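Local structure of adapter protein MecA 1 (Bacillus subtilis, 3JTP) at residues Val45-Met50 against Asn57-Met62. The protein acts as an adaptor that targets unfolded and aggregated proteins, and the competence regulator ComK, to the ClpC protease, which its C-terminal domain contacts. The protein carries 3 engineered substitutions. Residues are numbered along the deposited sequence; the frame is centred on the assembly and turned at random.
Sequences VDFCDM and NQLSIM. Engineered in segment 45-50: Asp49 (natural residue Asn). Engineered in segment 57-62: Met62 (natural residue Leu).
A strand-to-helix connection in the C-terminal, ClpC-interacting domain of MecA brings Phe47, just past the end of strand 40-46, against Gln58, Leu59 and Met62 of helix 54-65. The Phe47 side chain leaves the backbone toward the helix, and its ring is met at its edge by Gln58, over one face by Val45 and obliquely by Met62. Gln58 slides past it in the opposite direction, its amide plane turned 45° from the ring plane, and NE2 arrives at the ring edge, 3.2 Å from CE1 of Phe47. With CG of Gln58 anti to the backbone N (chi1 -153°), the aliphatic part runs out from the helix toward the ring, its CG lying 3.7 Å from Phe47 CE1. Met50, farther along the loop, crosses Gln58 at about a right angle and sets its SD 3.3 Å from Gln58 NE2, so that NE2 has the Met50 sulfur and the edge of the Phe47 ring as neighbours in directions about a right angle apart. Cutting this glutamine back to alanine is likely to deprive the Phe47 edge and the Met50 sulfur of their shared neighbour and to open a gap between loop and helix.

Helix 54-65 lies against the antiparallel sheet, in which strand 40-46 pairs with strand 8-13, and the engineered Met62 (leucine in the natural protein) faces that layer. Extended beyond CG, its side chain carries SD to 3.8 Å from Phe47 CZ, an oblique Met-aromatic contact. Its CE meets Val45 tip to tip, 3.9 Å from CG1 of that valine. Val45 CG1 also covers one face of the Phe47 ring, offset toward the rim. Both Val45 and Met62 touch Leu11 on the neighbouring strand. Leu59 approaches more loosely, CD1 4.4 Å from Phe47 CE2, and also packs on Phe9.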
ATOM      1  N   VAL A  45      -3.956  -0.709  -3.303  1.00 44.67           N
ATOM      2  CA  VAL A  45      -3.959  -2.124  -2.937  1.00 46.45           C
ATOM      3  C   VAL A  45      -5.074  -2.929  -3.593  1.00 52.51           C
ATOM      4  O   VAL A  45      -6.250  -2.757  -3.258  1.00 55.26           O
ATOM      5  CB  VAL A  45      -4.083  -2.306  -1.434  1.00 45.22           C
ATOM      6  CG1 VAL A  45      -4.161  -3.799  -1.098  1.00 49.29           C
ATOM      7  CG2 VAL A  45      -2.907  -1.670  -0.757  1.00 43.56           C
ATOM      8  N   ASP A  46      -4.696  -3.821  -4.505  1.00 50.50           N
ATOM      9  CA  ASP A  46      -5.658  -4.656  -5.210  1.00 57.28           C
ATOM     10  C   ASP A  46      -5.545  -6.094  -4.758  1.00 63.05           C
ATOM     11  O   ASP A  46      -4.591  -6.794  -5.107  1.00 63.71           O
ATOM     12  CB  ASP A  46      -5.442  -4.585  -6.722  1.00 57.49           C
ATOM     13  CG  ASP A  46      -6.546  -5.295  -7.499  1.00 68.05           C
ATOM     14  OD1 ASP A  46      -7.485  -5.811  -6.844  1.00 68.37           O
ATOM     15  OD2 ASP A  46      -6.479  -5.334  -8.755  1.00 67.03           O
ATOM     16  N   PHE A  47      -6.524  -6.527  -3.973  1.00 63.42           N
ATOM     17  CA  PHE A  47      -6.592  -7.907  -3.525  1.00 67.72           C
ATOM     18  C   PHE A  47      -7.232  -8.796  -4.605  1.00 73.68           C
ATOM     19  O   PHE A  47      -7.749  -9.870  -4.304  1.00 74.83           O
ATOM     20  CB  PHE A  47      -7.415  -7.985  -2.242  1.00 66.51           C
ATOM     21  CG  PHE A  47      -6.771  -7.319  -1.051  1.00 65.63           C
ATOM     22  CD1 PHE A  47      -5.714  -7.923  -0.386  1.00 61.86           C
ATOM     23  CD2 PHE A  47      -7.243  -6.099  -0.580  1.00 63.21           C
ATOM     24  CE1 PHE A  47      -5.131  -7.324   0.722  1.00 62.16           C
ATOM     25  CE2 PHE A  47      -6.659  -5.491   0.538  1.00 62.58           C
ATOM     26  CZ  PHE A  47      -5.602  -6.107   1.187  1.00 58.79           C
ATOM     27  N   CYS A  48      -7.166  -8.337  -5.857  1.00 72.95           N
ATOM     28  CA  CYS A  48      -7.954  -8.880  -6.972  1.00 76.40           C
ATOM     29  C   CYS A  48      -8.748 -10.135  -6.640  1.00 82.43           C
ATOM     30  O   CYS A  48      -9.966 -10.070  -6.446  1.00 80.15           O
ATOM     31  CB  CYS A  48      -7.087  -9.093  -8.220  1.00 79.32           C
ATOM     32  SG  CYS A  48      -5.695 -10.204  -7.988  1.00 89.97           S
ATOM     33  N   ASP A  49      -8.057 -11.274  -6.592  1.00 83.08           N
ATOM     34  CA  ASP A  49      -8.683 -12.535  -6.207  1.00 84.69           C
ATOM     35  C   ASP A  49      -8.004 -13.122  -4.966  1.00 82.88           C
ATOM     36  O   ASP A  49      -6.903 -13.673  -5.023  1.00 84.65           O
ATOM     37  CB  ASP A  49      -8.712 -13.538  -7.374  1.00 84.82           C
ATOM     38  CG  ASP A  49      -7.559 -14.528  -7.336  1.00 87.14           C
ATOM     39  OD1 ASP A  49      -7.604 -15.460  -6.503  1.00 86.41           O
ATOM     40  OD2 ASP A  49      -6.617 -14.386  -8.146  1.00 87.71           O
ATOM     41  N   MET A  50      -8.671 -12.956  -3.835  1.00 79.49           N
ATOM     42  CA  MET A  50      -8.258 -13.541  -2.580  1.00 76.84           C
ATOM     43  C   MET A  50      -9.605 -13.867  -1.969  1.00 78.25           C
ATOM     44  O   MET A  50     -10.638 -13.589  -2.576  1.00 82.43           O
ATOM     45  CB  MET A  50      -7.512 -12.501  -1.750  1.00 77.06           C
ATOM     46  CG  MET A  50      -6.203 -12.973  -1.151  1.00 73.20           C
ATOM     47  SD  MET A  50      -5.000 -11.622  -1.085  1.00 57.20           S
ATOM     48  CE  MET A  50      -4.757 -11.377  -2.828  1.00 66.26           C
ATOM     49  N   ASN A  57      -7.979 -10.372   7.366  1.00 69.95           N
ATOM     50  CA  ASN A  57      -6.820 -10.361   8.237  1.00 67.30           C
ATOM     51  C   ASN A  57      -5.645  -9.576   7.651  1.00 63.29           C
ATOM     52  O   ASN A  57      -4.830  -9.020   8.386  1.00 62.67           O
ATOM     53  CB  ASN A  57      -6.419 -11.800   8.558  1.00 73.65           C
ATOM     54  CG  ASN A  57      -7.625 -12.670   8.895  1.00 80.01           C
ATOM     55  OD1 ASN A  57      -8.298 -12.456   9.912  1.00 80.23           O
ATOM     56  ND2 ASN A  57      -7.911 -13.652   8.034  1.00 77.87           N
ATOM     57  N   GLN A  58      -5.569  -9.540   6.325  1.00 62.37           N
ATOM     58  CA  GLN A  58      -4.527  -8.819   5.597  1.00 60.39           C
ATOM     59  C   GLN A  58      -4.735  -7.308   5.721  1.00 60.73           C
ATOM     60  O   GLN A  58      -3.833  -6.556   6.116  1.00 56.81           O
ATOM     61  CB  GLN A  58      -4.594  -9.237   4.131  1.00 65.37           C
ATOM     62  CG  GLN A  58      -3.305  -9.129   3.359  1.00 66.46           C
ATOM     63  CD  GLN A  58      -3.165 -10.216   2.303  1.00 66.91           C
ATOM     64  OE1 GLN A  58      -2.990 -11.396   2.618  1.00 69.63           O
ATOM     65  NE2 GLN A  58      -3.232  -9.821   1.045  1.00 67.85           N
ATOM     66  N   LEU A  59      -5.944  -6.870   5.393  1.00 59.50           N
ATOM     67  CA  LEU A  59      -6.306  -5.468   5.515  1.00 58.19           C
ATOM     68  C   LEU A  59      -6.045  -4.959   6.920  1.00 56.72           C
ATOM     69  O   LEU A  59      -5.463  -3.892   7.095  1.00 54.08           O
ATOM     70  CB  LEU A  59      -7.782  -5.260   5.167  1.00 61.62           C
ATOM     71  CG  LEU A  59      -8.221  -3.799   5.119  1.00 58.93           C
ATOM     72  CD1 LEU A  59      -7.292  -3.040   4.184  1.00 55.61           C
ATOM     73  CD2 LEU A  59      -9.666  -3.681   4.655  1.00 59.56           C
ATOM     74  N   SER A  60      -6.480  -5.731   7.915  1.00 57.41           N
ATOM     75  CA  SER A  60      -6.432  -5.297   9.310  1.00 55.89           C
ATOM     76  C   SER A  60      -5.008  -5.044   9.813  1.00 55.88           C
ATOM     77  O   SER A  60      -4.801  -4.205  10.688  1.00 52.34           O
ATOM     78  CB  SER A  60      -7.142  -6.301  10.224  1.00 61.89           C
ATOM     79  OG  SER A  60      -6.329  -7.446  10.447  1.00 65.09           O
ATOM     80  N   ILE A  61      -4.025  -5.761   9.269  1.00 53.28           N
ATOM     81  CA  ILE A  61      -2.640  -5.451   9.610  1.00 53.10           C
ATOM     82  C   ILE A  61      -2.163  -4.231   8.846  1.00 52.66           C
ATOM     83  O   ILE A  61      -1.462  -3.379   9.398  1.00 52.09           O
ATOM     84  CB  ILE A  61      -1.689  -6.622   9.364  1.00 56.74           C
ATOM     85  CG1 ILE A  61      -1.898  -7.691  10.436  1.00 58.06           C
ATOM     86  CG2 ILE A  61      -0.236  -6.147   9.387  1.00 53.88           C
ATOM     87  CD1 ILE A  61      -1.393  -9.051  10.024  1.00 57.64           C
ATOM     88  N   MET A  62      -2.557  -4.132   7.578  1.00 53.29           N
ATOM     89  CA  MET A  62      -2.197  -2.965   6.796  1.00 49.24           C
ATOM     90  C   MET A  62      -2.669  -1.726   7.537  1.00 49.10           C
ATOM     91  O   MET A  62      -1.973  -0.717   7.561  1.00 50.22           O
ATOM     92  CB  MET A  62      -2.791  -3.026   5.383  1.00 50.56           C
ATOM     93  CG  MET A  62      -2.016  -3.903   4.399  1.00 49.68           C
ATOM     94  SD  MET A  62      -2.843  -3.986   2.797  1.00 34.50           S
ATOM     95  CE  MET A  62      -1.530  -4.350   1.700  1.00 42.58           C
TER